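PDB 3FJ1: putative phosphosugar isomerase from Silicibacter pomeroyi DSS-3, which is of unknown function but probably binds a phosphorylated sugar or related carbohydrate derivative through its SIS domains. Local coordinates for residues H5-R10 with M319-A324; P184-A189 with P309-V314; V200-R205 with G254-G259; I142-E147 with F156-V161; L211-S216 with S237-E242. All blocks are in the same frame, centred on the assembly; numbering follows the deposited sequence. Where two conformers were deposited one is given.

Contact 1: residues H5-R10 with M319-A324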
# COMPACT_ATOMS: atom_id res chain seq x y z
N HIS A 5 8.63 32.58 -18.84
CA HIS A 5 7.86 31.46 -19.35
C HIS A 5 8.37 30.18 -18.71
O HIS A 5 8.69 29.19 -19.40
CB HIS A 5 7.93 31.40 -20.87
CG HIS A 5 7.23 32.54 -21.55
ND1 HIS A 5 5.85 32.62 -21.66
CD2 HIS A 5 7.72 33.66 -22.14
CE1 HIS A 5 5.53 33.74 -22.30
NE2 HIS A 5 6.64 34.38 -22.61
N ILE A 6 8.46 30.23 -17.39
CA ILE A 6 8.89 29.09 -16.57
C ILE A 6 7.72 28.69 -15.70
O ILE A 6 7.14 29.52 -15.01
CB ILE A 6 10.11 29.48 -15.72
CG1 ILE A 6 11.28 29.82 -16.65
CG2 ILE A 6 10.44 28.38 -14.71
CD1 ILE A 6 12.48 30.40 -15.96
N THR A 7 7.37 27.39 -15.72
CA THR A 7 6.26 26.88 -14.94
C THR A 7 6.57 26.91 -13.44
O THR A 7 7.73 26.82 -13.04
CB THR A 7 5.90 25.39 -15.28
OG1 THR A 7 7.00 24.53 -14.92
CG2 THR A 7 5.55 25.21 -16.81
N ARG A 8 5.53 26.97 -12.62
CA ARG A 8 5.71 26.92 -11.18
C ARG A 8 6.38 25.59 -10.80
O ARG A 8 7.21 25.54 -9.91
CB ARG A 8 4.37 27.10 -10.45
CG ARG A 8 4.47 27.28 -8.94
CD ARG A 8 5.34 28.48 -8.55
NE ARG A 8 4.67 29.76 -8.79
CZ ARG A 8 5.27 30.95 -8.75
NH1 ARG A 8 6.57 31.03 -8.51
NH2 ARG A 8 4.55 32.05 -8.99
N MSE A 9 6.01 24.53 -11.49
CA MSE A 9 6.61 23.21 -11.22
C MSE A 9 8.11 23.29 -11.42
O MSE A 9 8.88 22.82 -10.59
CB MSE A 9 6.02 22.14 -12.13
CG MSE A 9 6.56 20.78 -11.84
SE MSE A 9 5.66 19.40 -12.91
CE MSE A 9 6.69 17.82 -12.32
N ARG A 10 8.54 23.88 -12.54
CA ARG A 10 9.98 24.01 -12.79
C ARG A 10 10.68 24.92 -11.78
O ARG A 10 11.78 24.62 -11.36
CB ARG A 10 10.27 24.52 -14.21
CG ARG A 10 11.77 24.50 -14.56
CD ARG A 10 12.34 23.07 -14.68
NE ARG A 10 13.67 22.97 -14.07
CZ ARG A 10 14.40 21.86 -14.05
NH1 ARG A 10 13.99 20.77 -14.69
NH2 ARG A 10 15.58 21.86 -13.46
N MSE A 319 11.94 15.43 -15.91
CA MSE A 319 11.40 14.82 -17.15
C MSE A 319 9.91 15.17 -17.34
O MSE A 319 9.49 15.65 -18.43
CB MSE A 319 11.62 13.32 -17.16
CG MSE A 319 11.19 12.58 -18.43
SE MSE A 319 9.27 12.24 -18.51
CE MSE A 319 9.21 10.78 -17.19
N VAL A 320 9.12 14.99 -16.27
CA VAL A 320 7.66 15.26 -16.33
C VAL A 320 7.38 16.73 -16.64
O VAL A 320 6.53 17.04 -17.48
CB VAL A 320 6.96 14.81 -15.03
CG1 VAL A 320 5.49 15.31 -14.95
CG2 VAL A 320 7.02 13.24 -14.90
N GLU A 321 8.09 17.65 -16.00
CA GLU A 321 7.86 19.07 -16.27
C GLU A 321 8.18 19.38 -17.74
O GLU A 321 7.44 20.12 -18.40
CB GLU A 321 8.66 19.94 -15.31
CG GLU A 321 8.30 21.42 -15.35
CD GLU A 321 8.84 22.19 -16.55
OE1 GLU A 321 9.94 21.86 -17.10
OE2 GLU A 321 8.15 23.19 -16.91
N ALA A 322 9.30 18.85 -18.25
CA ALA A 322 9.67 19.09 -19.64
C ALA A 322 8.62 18.50 -20.58
O ALA A 322 8.28 19.09 -21.59
CB ALA A 322 11.05 18.51 -19.94
N PHE A 323 8.15 17.29 -20.26
CA PHE A 323 7.13 16.60 -21.05
C PHE A 323 5.86 17.44 -21.16
O PHE A 323 5.29 17.64 -22.26
CB PHE A 323 6.79 15.26 -20.41
CG PHE A 323 5.67 14.55 -21.08
CD1 PHE A 323 5.87 13.89 -22.27
CD2 PHE A 323 4.39 14.56 -20.53
CE1 PHE A 323 4.79 13.23 -22.92
CE2 PHE A 323 3.32 13.91 -21.20
CZ PHE A 323 3.54 13.25 -22.36
N ALA A 324 5.41 17.95 -20.02
CA ALA A 324 4.19 18.72 -19.99
C ALA A 324 4.34 20.08 -20.68
O ALA A 324 3.49 20.45 -21.51
CB ALA A 324 3.69 18.92 -18.53
O HOH W 1 8.98 25.67 -17.61
O HOH W 2 12.03 20.19 -16.74
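Thr7 and Glu321 form the polar centre of a buried contact that ties the start of the long helix 8-41 to helix 308-326 near the C-terminal end of the chain. Thr7 OG1 donates to Glu321 OE2 over 2.7 Å, reaching the oxygen on its anti side and 34° out of the carboxylate plane. The same hydroxyl accepts from Arg10 N at 2.9 Å, so Thr7 is the N-cap of helix 8-41; with chi1 at 64° its oxygen sits between the backbone N and carbonyl carbon, where it can serve both partners. A water that accepts from Thr7 N donates to Glu321 OE2, the water oxygen 2.7 Å from OE2. Glu321 OE1 receives a bond from another water, which in turn accepts in plane from Arg10 NH1, so that arginine and glutamate are bridged by a water rather than by a direct salt bridge. Their flat groups are nearly perpendicular, and Arg10 CB touches Glu321 CD at 3.6 Å. The arginine's direct ionic partner is Asp14, one turn further along. On the apolar side the extended chain of Met9, a selenomethionine, slides past Glu321, its SE 3.9 Å from Glu321 CB, and ends with CE against Val320 CG1 at 3.8 Å. Thr230 of helix 217-231 touches both Met9 and Val320. The buried carboxylate thus has a hydroxyl and two waters as donors, and the nearby helix N-terminus, together with Arg10, would be expected to favour its ionised form.

Contact 2: residues P184-A189 with P309-V314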
# COMPACT_ATOMS: atom_id res chain seq x y z
N PRO A 184 22.56 18.65 -1.81
CA PRO A 184 22.33 19.82 -2.67
C PRO A 184 23.10 19.73 -4.00
O PRO A 184 22.52 19.99 -5.04
CB PRO A 184 22.79 20.97 -1.81
CG PRO A 184 22.53 20.49 -0.38
CD PRO A 184 22.90 19.05 -0.42
N GLU A 185 24.36 19.30 -3.96
CA GLU A 185 25.17 19.12 -5.18
C GLU A 185 24.57 18.05 -6.08
O GLU A 185 24.37 18.27 -7.27
CB GLU A 185 26.62 18.73 -4.82
CG GLU A 185 27.57 18.61 -6.00
CD GLU A 185 28.99 18.16 -5.64
OE1 GLU A 185 29.17 17.17 -4.90
OE2 GLU A 185 29.94 18.80 -6.13
N THR A 186 24.32 16.87 -5.49
CA THR A 186 23.77 15.73 -6.20
C THR A 186 22.45 16.10 -6.85
O THR A 186 22.21 15.77 -8.02
CB THR A 186 23.56 14.54 -5.22
OG1 THR A 186 24.82 14.20 -4.62
CG2 THR A 186 23.02 13.28 -5.95
N LEU A 187 21.58 16.80 -6.10
CA LEU A 187 20.23 17.10 -6.60
C LEU A 187 20.25 18.20 -7.64
O LEU A 187 19.40 18.20 -8.55
CB LEU A 187 19.26 17.42 -5.46
CG LEU A 187 19.06 16.23 -4.49
CD1 LEU A 187 18.03 16.59 -3.39
CD2 LEU A 187 18.66 14.93 -5.20
N ALA A 188 21.21 19.10 -7.52
CA ALA A 188 21.39 20.14 -8.53
C ALA A 188 21.68 19.44 -9.87
O ALA A 188 21.02 19.72 -10.87
CB ALA A 188 22.52 21.07 -8.16
N ALA A 189 22.65 18.51 -9.86
CA ALA A 189 23.01 17.72 -11.02
C ALA A 189 21.80 16.96 -11.55
O ALA A 189 21.45 17.03 -12.74
CB ALA A 189 24.15 16.78 -10.66
N PRO A 309 17.58 7.20 -4.17
CA PRO A 309 16.25 7.44 -4.74
C PRO A 309 15.84 8.91 -4.86
O PRO A 309 15.09 9.24 -5.77
CB PRO A 309 15.32 6.64 -3.82
CG PRO A 309 16.18 5.55 -3.30
CD PRO A 309 17.51 6.23 -3.05
N LEU A 310 16.33 9.78 -3.98
CA LEU A 310 16.00 11.20 -4.06
C LEU A 310 16.56 11.83 -5.33
O LEU A 310 15.92 12.68 -5.97
CB LEU A 310 16.48 11.92 -2.81
CG LEU A 310 15.68 11.67 -1.51
CD1 LEU A 310 16.46 12.28 -0.38
CD2 LEU A 310 14.23 12.21 -1.59
N SER A 311 17.76 11.41 -5.73
CA SER A 311 18.33 11.92 -6.96
C SER A 311 17.44 11.47 -8.16
O SER A 311 17.12 12.24 -9.07
CB SER A 311 19.78 11.41 -7.08
OG SER A 311 20.29 11.69 -8.37
N LEU A 312 17.02 10.21 -8.15
CA LEU A 312 16.20 9.66 -9.24
C LEU A 312 14.86 10.38 -9.39
O LEU A 312 14.43 10.66 -10.49
CB LEU A 312 15.95 8.17 -8.99
CG LEU A 312 17.16 7.27 -8.77
CD1 LEU A 312 16.72 5.82 -8.57
CD2 LEU A 312 18.12 7.40 -9.97
N ILE A 313 14.18 10.65 -8.27
CA ILE A 313 12.90 11.32 -8.32
C ILE A 313 13.05 12.76 -8.81
O ILE A 313 12.16 13.26 -9.48
CB ILE A 313 12.10 11.23 -7.00
CG1 ILE A 313 10.59 11.48 -7.25
CG2 ILE A 313 12.73 12.13 -5.87
CD1 ILE A 313 9.84 10.38 -8.06
N VAL A 314 14.14 13.44 -8.47
CA VAL A 314 14.37 14.81 -8.98
C VAL A 314 14.50 14.77 -10.52
O VAL A 314 13.90 15.61 -11.24
CB VAL A 314 15.55 15.51 -8.28
CG1 VAL A 314 15.92 16.81 -9.02
CG2 VAL A 314 15.20 15.82 -6.76
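No ring, amide or charged plane lies between Leu187 and helix 308-326; the flat groups touched are main-chain peptides, met by methyls. Leu187 CD2 lies 3.6 Å from Leu310 O and 3.5 Å from Ser311 CA, pressing on the main chain itself, while in the reverse direction Val314 CG1 reaches Leu187 O at 3.8 Å. The two helix segments run roughly parallel, crossing at -30° with their axes 9.0 Å apart. Leu187 contributes the most buried surface: chi1 of -62° sets CG beside its backbone N, and one branch, CD2, also meets Val314 CG2 at 3.9 Å, whereas CD1 turns to Val157 of helix 153-171. One residue earlier, the methyl of Thr186 stands opposite Ser311, CG2 to CB 3.9 Å. The threonine's rotation turns this methyl, not the hydroxyl, to Ser311, and the hydroxyl makes a weak hydrogen bond to Asn182 O. The serine hydroxyl likewise looks elsewhere, to Val300 O. Ile16 and Val20 of helix 8-41 also touch Leu187, so the pair belongs to a bundle of several helices. With no hydrogen bond crossing the interface and both hydroxyls engaged outside it, cohesion here comes from dispersion and the hydrophobic effect, and the small Ser311 side chain is consistent with the close seating of Leu187 CD2 on the opposing backbone.

Contact 3: residues V200-R205 with G254-G259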
# COMPACT_ATOMS: atom_id res chain seq x y z
N VAL A 200 9.73 11.42 -25.67
CA VAL A 200 9.28 10.94 -26.99
C VAL A 200 8.43 9.65 -26.86
O VAL A 200 7.38 9.54 -27.51
CB VAL A 200 10.47 10.72 -27.96
CG1 VAL A 200 10.00 10.09 -29.25
CG2 VAL A 200 11.16 12.05 -28.19
N ALA A 201 8.88 8.70 -26.05
CA ALA A 201 8.17 7.42 -25.87
C ALA A 201 6.80 7.64 -25.27
O ALA A 201 5.83 7.03 -25.72
CB ALA A 201 8.93 6.43 -24.98
N ILE A 202 6.73 8.49 -24.25
CA ILE A 202 5.44 8.80 -23.61
C ILE A 202 4.54 9.57 -24.57
O ILE A 202 3.33 9.29 -24.66
CB ILE A 202 5.61 9.56 -22.25
CG1 ILE A 202 6.35 8.69 -21.24
CG2 ILE A 202 4.24 9.95 -21.69
CD1 ILE A 202 6.86 9.44 -20.03
N GLY A 203 5.10 10.52 -25.31
CA GLY A 203 4.32 11.24 -26.30
C GLY A 203 3.69 10.30 -27.32
O GLY A 203 2.57 10.51 -27.76
N ALA A 204 4.42 9.27 -27.72
CA ALA A 204 3.92 8.26 -28.65
C ALA A 204 2.86 7.36 -28.05
O ALA A 204 1.93 6.96 -28.74
CB ALA A 204 5.05 7.43 -29.19
N ARG A 205 3.02 7.02 -26.77
CA ARG A 205 2.15 6.06 -26.06
C ARG A 205 1.94 6.63 -24.66
O ARG A 205 2.68 6.30 -23.74
CB ARG A 205 2.84 4.70 -26.00
CG ARG A 205 3.09 4.03 -27.37
CD ARG A 205 1.78 3.64 -28.09
NE ARG A 205 1.09 2.60 -27.35
CZ ARG A 205 -0.13 2.14 -27.58
NH1 ARG A 205 -0.88 2.66 -28.55
NH2 ARG A 205 -0.61 1.17 -26.82
N GLY A 254 1.73 -2.01 -24.14
CA GLY A 254 2.48 -1.19 -25.08
C GLY A 254 2.86 0.21 -24.60
O GLY A 254 3.01 1.12 -25.42
N PHE A 255 2.99 0.39 -23.28
CA PHE A 255 3.41 1.68 -22.75
C PHE A 255 4.85 1.63 -22.21
O PHE A 255 5.34 0.54 -21.85
CB PHE A 255 2.45 2.15 -21.66
CG PHE A 255 1.05 2.35 -22.17
CD1 PHE A 255 0.78 3.35 -23.11
CD2 PHE A 255 0.01 1.55 -21.74
CE1 PHE A 255 -0.50 3.53 -23.59
CE2 PHE A 255 -1.28 1.73 -22.21
CZ PHE A 255 -1.54 2.72 -23.15
N PRO A 256 5.52 2.80 -22.16
CA PRO A 256 6.89 2.83 -21.67
C PRO A 256 6.99 2.42 -20.20
O PRO A 256 6.09 2.69 -19.38
CB PRO A 256 7.32 4.30 -21.82
CG PRO A 256 6.33 4.93 -22.70
CD PRO A 256 5.06 4.15 -22.56
N VAL A 257 8.11 1.78 -19.88
CA VAL A 257 8.38 1.29 -18.53
C VAL A 257 9.64 2.00 -18.02
O VAL A 257 10.63 2.10 -18.73
CB VAL A 257 8.59 -0.23 -18.56
CG1 VAL A 257 8.91 -0.77 -17.16
CG2 VAL A 257 7.36 -0.93 -19.16
N LEU A 258 9.58 2.51 -16.80
CA LEU A 258 10.70 3.20 -16.20
C LEU A 258 11.12 2.49 -14.91
O LEU A 258 10.36 2.49 -13.93
CB LEU A 258 10.28 4.63 -15.88
CG LEU A 258 11.35 5.69 -15.65
CD1 LEU A 258 10.67 7.02 -15.29
CD2 LEU A 258 12.46 5.33 -14.66
N GLY A 259 12.31 1.90 -14.91
CA GLY A 259 12.83 1.22 -13.74
C GLY A 259 13.70 2.11 -12.87
O GLY A 259 14.77 2.55 -13.30
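Arg205, Pro256 and Phe255 carry most of this contact, in which the end of helix 196-204 meets the loop leading into strand 257-259. Arg205, the first residue to leave the helix, bends its chain at chi2 and chi3 and brings NE to Gly254 O, a hydrogen bond of 3.1 Å with an N-H...O angle of 164°. The oxygen lies at the edge of the guanidinium and in its plane, whereas the donor stands above the carbonyl plane, 41° out of it. NH2 of the same group binds Glu253 O, so two successive carbonyls at the end of helix 250-253 hold the arginine. Phe255 brings CE1 over one guanidinium face, 4.0 Å from Arg205 NH2, with the ring and guanidinium planes 12° apart. The edge of that ring also meets Arg205 O, at 3.6 Å from CD1. With an alanine in place of Phe255 the guanidinium would probably lose the carbon surface over this face and be freer to swing away from the Gly254 carbonyl. Deeper in, Pro256 fits its ring against the last turn of the helix: CG rests 3.8 Å from Ala201 CB and 4.0 Å from Ile202 CG1, while CD approaches Arg205 O at 3.4 Å. Ile202 continues inward to Met319 and Phe323 of helix 308-326. The layout is that of a layered alpha/beta SIS domain, in which a helix flanks a parallel sheet whose central strand, 257-259, hydrogen-bonds to strand 208-212 beside it.

Contact 4: residues I142-E147 with F156-V161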
# COMPACT_ATOMS: atom_id res chain seq x y z
N ILE A 142 10.47 20.73 7.95
CA ILE A 142 11.16 20.26 6.72
C ILE A 142 11.77 21.36 5.84
O ILE A 142 12.54 21.06 4.90
CB ILE A 142 10.24 19.31 5.89
CG1 ILE A 142 9.09 20.08 5.19
CG2 ILE A 142 9.75 18.14 6.83
CD1 ILE A 142 8.20 19.20 4.28
N HIS A 143 11.48 22.62 6.13
CA HIS A 143 12.06 23.73 5.38
C HIS A 143 11.89 23.65 3.86
O HIS A 143 12.81 23.94 3.10
CB HIS A 143 13.55 23.90 5.78
CG HIS A 143 13.76 24.29 7.20
ND1 HIS A 143 13.81 23.39 8.24
CD2 HIS A 143 13.92 25.51 7.77
CE1 HIS A 143 14.00 24.03 9.38
NE2 HIS A 143 14.07 25.32 9.11
N ALA A 144 10.71 23.24 3.41
CA ALA A 144 10.38 23.14 2.00
C ALA A 144 10.03 24.53 1.48
O ALA A 144 10.20 24.80 0.29
CB ALA A 144 9.18 22.22 1.80
N GLY A 145 9.57 25.40 2.38
CA GLY A 145 9.08 26.74 1.98
C GLY A 145 7.72 26.61 1.32
O GLY A 145 7.14 25.54 1.27
N PRO A 146 7.17 27.72 0.83
CA PRO A 146 5.86 27.63 0.19
C PRO A 146 5.89 26.82 -1.11
O PRO A 146 6.82 26.95 -1.91
CB PRO A 146 5.48 29.11 -0.09
CG PRO A 146 6.78 29.86 -0.08
CD PRO A 146 7.71 29.09 0.84
N GLU A 147 4.92 25.94 -1.29
CA GLU A 147 4.81 25.17 -2.52
C GLU A 147 3.75 25.92 -3.30
O GLU A 147 2.77 26.34 -2.72
CB GLU A 147 4.27 23.75 -2.31
CG GLU A 147 4.87 22.88 -1.18
CD GLU A 147 6.26 22.29 -1.42
OE1 GLU A 147 6.53 21.55 -2.44
OE2 GLU A 147 7.09 22.55 -0.50
N PHE A 156 8.01 16.60 -0.97
CA PHE A 156 8.46 15.19 -1.00
C PHE A 156 9.95 15.04 -0.64
O PHE A 156 10.31 14.26 0.25
CB PHE A 156 8.19 14.56 -2.36
CG PHE A 156 8.57 13.11 -2.39
CD1 PHE A 156 7.67 12.15 -2.00
CD2 PHE A 156 9.86 12.71 -2.69
CE1 PHE A 156 8.01 10.82 -1.98
CE2 PHE A 156 10.23 11.35 -2.67
CZ PHE A 156 9.28 10.40 -2.30
N VAL A 157 10.80 15.78 -1.33
CA VAL A 157 12.26 15.67 -1.15
C VAL A 157 12.68 16.02 0.26
O VAL A 157 13.36 15.23 0.90
CB VAL A 157 13.05 16.45 -2.23
CG1 VAL A 157 14.54 16.42 -1.91
CG2 VAL A 157 12.78 15.84 -3.63
N THR A 158 12.26 17.19 0.75
CA THR A 158 12.63 17.63 2.10
C THR A 158 12.05 16.76 3.22
O THR A 158 12.71 16.55 4.24
CB THR A 158 12.29 19.12 2.37
OG1 THR A 158 10.88 19.34 2.23
CG2 THR A 158 13.08 20.05 1.42
N SER A 159 10.83 16.25 3.04
CA SER A 159 10.24 15.31 4.02
C SER A 159 11.15 14.08 4.17
O SER A 159 11.48 13.63 5.29
CB SER A 159 8.82 14.91 3.62
OG SER A 159 7.89 16.00 3.75
N ALA A 160 11.53 13.49 3.02
CA ALA A 160 12.37 12.35 3.03
C ALA A 160 13.75 12.66 3.62
O ALA A 160 14.25 11.89 4.44
CB ALA A 160 12.47 11.72 1.60
N VAL A 161 14.33 13.80 3.25
CA VAL A 161 15.63 14.19 3.78
C VAL A 161 15.58 14.36 5.30
O VAL A 161 16.46 13.84 6.01
CB VAL A 161 16.19 15.44 3.09
CG1 VAL A 161 17.37 15.97 3.84
CG2 VAL A 161 16.57 15.09 1.63
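Ile142 and Thr158 approach to 5.5 Å between CA atoms where the chain, just past strand 138-141, turns through a left-handed conformation at His143 and runs alongside helix 153-171. This is the loop that follows the outermost strand of the first SIS domain's parallel sheet and leads into the next helix. Ile142 presents most of the loop's surface. Its CG1 lies between the backbone N and the carbonyl carbon (chi1 72°), and that rotation brings CD1 against two helix hydroxyls, 3.4 Å from Thr158 OG1 and 3.3 Å from Ser159 OG. Both are van der Waals contacts of a methyl; the hydroxyls find their hydrogen bonds within the helix, Thr158 OG1 with Lys154 O and Ser159 OG with Thr155 O. Turned back onto the helix in this way, the polar groups allow an apolar side chain to lie over them. The isoleucine and threonine side chains cross at about a right angle, with Ile142 CG2 passing 4.0 Å from Ser159 CA. Bonds from outside also hold the loop: Asn126 bonds Ala144 N and Gly145 O, Lys154 NZ bonds Pro146 O, and Glu147 OE1 accepts from Thr155 N. Across the contact, Thr158 CB comes within 3.2 Å of Ile142 O, and the methyl CB of Ala144 rests 3.4 Å from Thr158 OG1.

Contact 5: residues L211-S216 with S237-E242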
# COMPACT_ATOMS: atom_id res chain seq x y z
N LEU A 211 8.67 1.15 -12.10
CA LEU A 211 9.10 0.01 -11.31
C LEU A 211 10.10 0.44 -10.26
O LEU A 211 10.86 1.39 -10.41
CB LEU A 211 9.76 -1.06 -12.19
CG LEU A 211 9.03 -1.59 -13.42
CD1 LEU A 211 9.91 -2.69 -14.12
CD2 LEU A 211 7.68 -2.13 -13.07
N GLY A 212 10.10 -0.32 -9.17
CA GLY A 212 11.06 -0.16 -8.10
C GLY A 212 11.29 -1.53 -7.48
O GLY A 212 10.56 -2.46 -7.75
N ARG A 213 12.32 -1.65 -6.67
CA ARG A 213 12.61 -2.88 -5.95
C ARG A 213 13.27 -2.48 -4.64
O ARG A 213 14.29 -1.80 -4.65
CB ARG A 213 13.49 -3.80 -6.80
CG ARG A 213 13.88 -5.15 -6.15
CD ARG A 213 12.64 -5.99 -5.81
NE ARG A 213 12.96 -7.39 -5.49
CZ ARG A 213 12.16 -8.18 -4.77
NH1 ARG A 213 11.04 -7.70 -4.25
NH2 ARG A 213 12.50 -9.43 -4.52
N GLY A 214 12.70 -2.90 -3.51
CA GLY A 214 13.20 -2.43 -2.22
C GLY A 214 12.93 -0.92 -2.06
O GLY A 214 11.86 -0.42 -2.41
N THR A 215 13.91 -0.20 -1.54
CA THR A 215 13.76 1.23 -1.19
C THR A 215 13.19 2.07 -2.34
O THR A 215 12.27 2.90 -2.11
CB THR A 215 15.08 1.82 -0.67
OG1 THR A 215 15.62 0.96 0.34
CG2 THR A 215 14.91 3.26 -0.10
N SER A 216 13.65 1.80 -3.57
CA SER A 216 13.26 2.62 -4.72
C SER A 216 11.78 2.45 -5.10
O SER A 216 11.24 3.23 -5.90
CB SER A 216 14.17 2.30 -5.91
OG SER A 216 13.85 1.04 -6.46
N SER A 237 2.59 2.06 -10.63
CA SER A 237 3.85 1.63 -10.06
C SER A 237 3.81 0.16 -9.60
O SER A 237 2.85 -0.28 -8.94
CB SER A 237 4.20 2.50 -8.85
OG SER A 237 5.42 2.06 -8.29
N TYR A 238 4.88 -0.57 -9.87
CA TYR A 238 4.95 -1.96 -9.49
C TYR A 238 6.30 -2.31 -8.94
O TYR A 238 7.31 -1.71 -9.33
CB TYR A 238 4.80 -2.86 -10.72
CG TYR A 238 3.44 -2.84 -11.36
CD1 TYR A 238 3.13 -1.94 -12.39
CD2 TYR A 238 2.49 -3.75 -10.98
CE1 TYR A 238 1.86 -1.94 -12.99
CE2 TYR A 238 1.26 -3.77 -11.57
CZ TYR A 238 0.94 -2.85 -12.55
OH TYR A 238 -0.34 -2.94 -13.09
N SER A 239 6.32 -3.31 -8.04
CA SER A 239 7.57 -3.95 -7.73
C SER A 239 8.01 -4.68 -9.00
O SER A 239 7.20 -5.37 -9.63
CB SER A 239 7.42 -4.97 -6.58
OG SER A 239 8.64 -5.69 -6.37
N SER A 240 9.30 -4.62 -9.31
CA SER A 240 9.87 -5.33 -10.46
C SER A 240 9.76 -6.87 -10.24
O SER A 240 9.75 -7.65 -11.18
CB SER A 240 11.32 -4.88 -10.65
OG SER A 240 12.09 -5.09 -9.49
N ALA A 241 9.69 -7.28 -8.97
CA ALA A 241 9.51 -8.69 -8.64
C ALA A 241 8.06 -9.16 -8.83
O ALA A 241 7.79 -10.35 -8.78
CB ALA A 241 9.95 -8.95 -7.21
N GLU A 242 7.12 -8.23 -8.96
CA GLU A 242 5.73 -8.58 -9.14
C GLU A 242 5.15 -8.22 -10.50
O GLU A 242 4.10 -8.75 -10.87
CB GLU A 242 4.90 -7.87 -8.07
CG GLU A 242 5.33 -8.21 -6.66
CD GLU A 242 5.11 -9.68 -6.29
OE1 GLU A 242 4.31 -10.39 -6.96
OE2 GLU A 242 5.76 -10.13 -5.33
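Gly212 O accepts from Ser240 N over 2.9 Å at an N-H...O angle of 158°, and is also approached by Ser239 CA in a C-H...O contact of 3.3 Å. The amide of the same glycine, Gly212 N, donates to Tyr238 O at 3.1 Å, in the carbonyl plane. These are parallel-strand bonds, pairing Leu211 with Tyr238 and Gly212 with Ser239; Leu211 and Tyr238 lie on the same face of the sheet, CD2 to CB 3.8 Å. Beyond the strand ends, Arg213 reaches over the following turn, where Ser239 OG accepts from Ala241 N in an ST turn. The methyl of Ala241 sits over the centre of one guanidinium face, 3.4 Å from Arg213 CZ, while nearer the backbone Ser240 OG touches Arg213 CB at 3.3 Å. CG of the arginine is anti to the backbone N, and a bend at chi2 (60°) carries the flat group onto that methyl. NH2 goes on to a salt bridge with Asp106 of the second subunit. A leucine in place of Arg213 would probably leave that aspartate without its cation and the Ala241 methyl without the flat group it lies over. Glu242 forms a second salt bridge, to Arg51 of the second subunit. Strands 208-212 and 235-239 are joined through helix 217-231 as a beta-alpha-beta unit; strand 257-259 flanks the first of them, and helix 267-279 packs on Leu211 and Ser240.

Contact 1 opens first and closes last, enclosing the others; within it contact 4, in the first SIS domain, closes before contact 2 opens, and contact 2 encloses contact 3, which encloses contact 5. Helix 308-326 is the common spine of contacts 1 and 2, about 17 Å apart centre to centre, and it links them to others: Phe323 packs on Ile202 of contact 3, and Leu310 on Val161 of contact 4. Contacts 3 and 5, their centres about 18 Å apart, join through neighbouring strands of the second sheet. The centres of contacts 4 and 5 lie about 24 Å apart. Helices thus unite two sheet-based halves, and contact 5 reaches the second subunit.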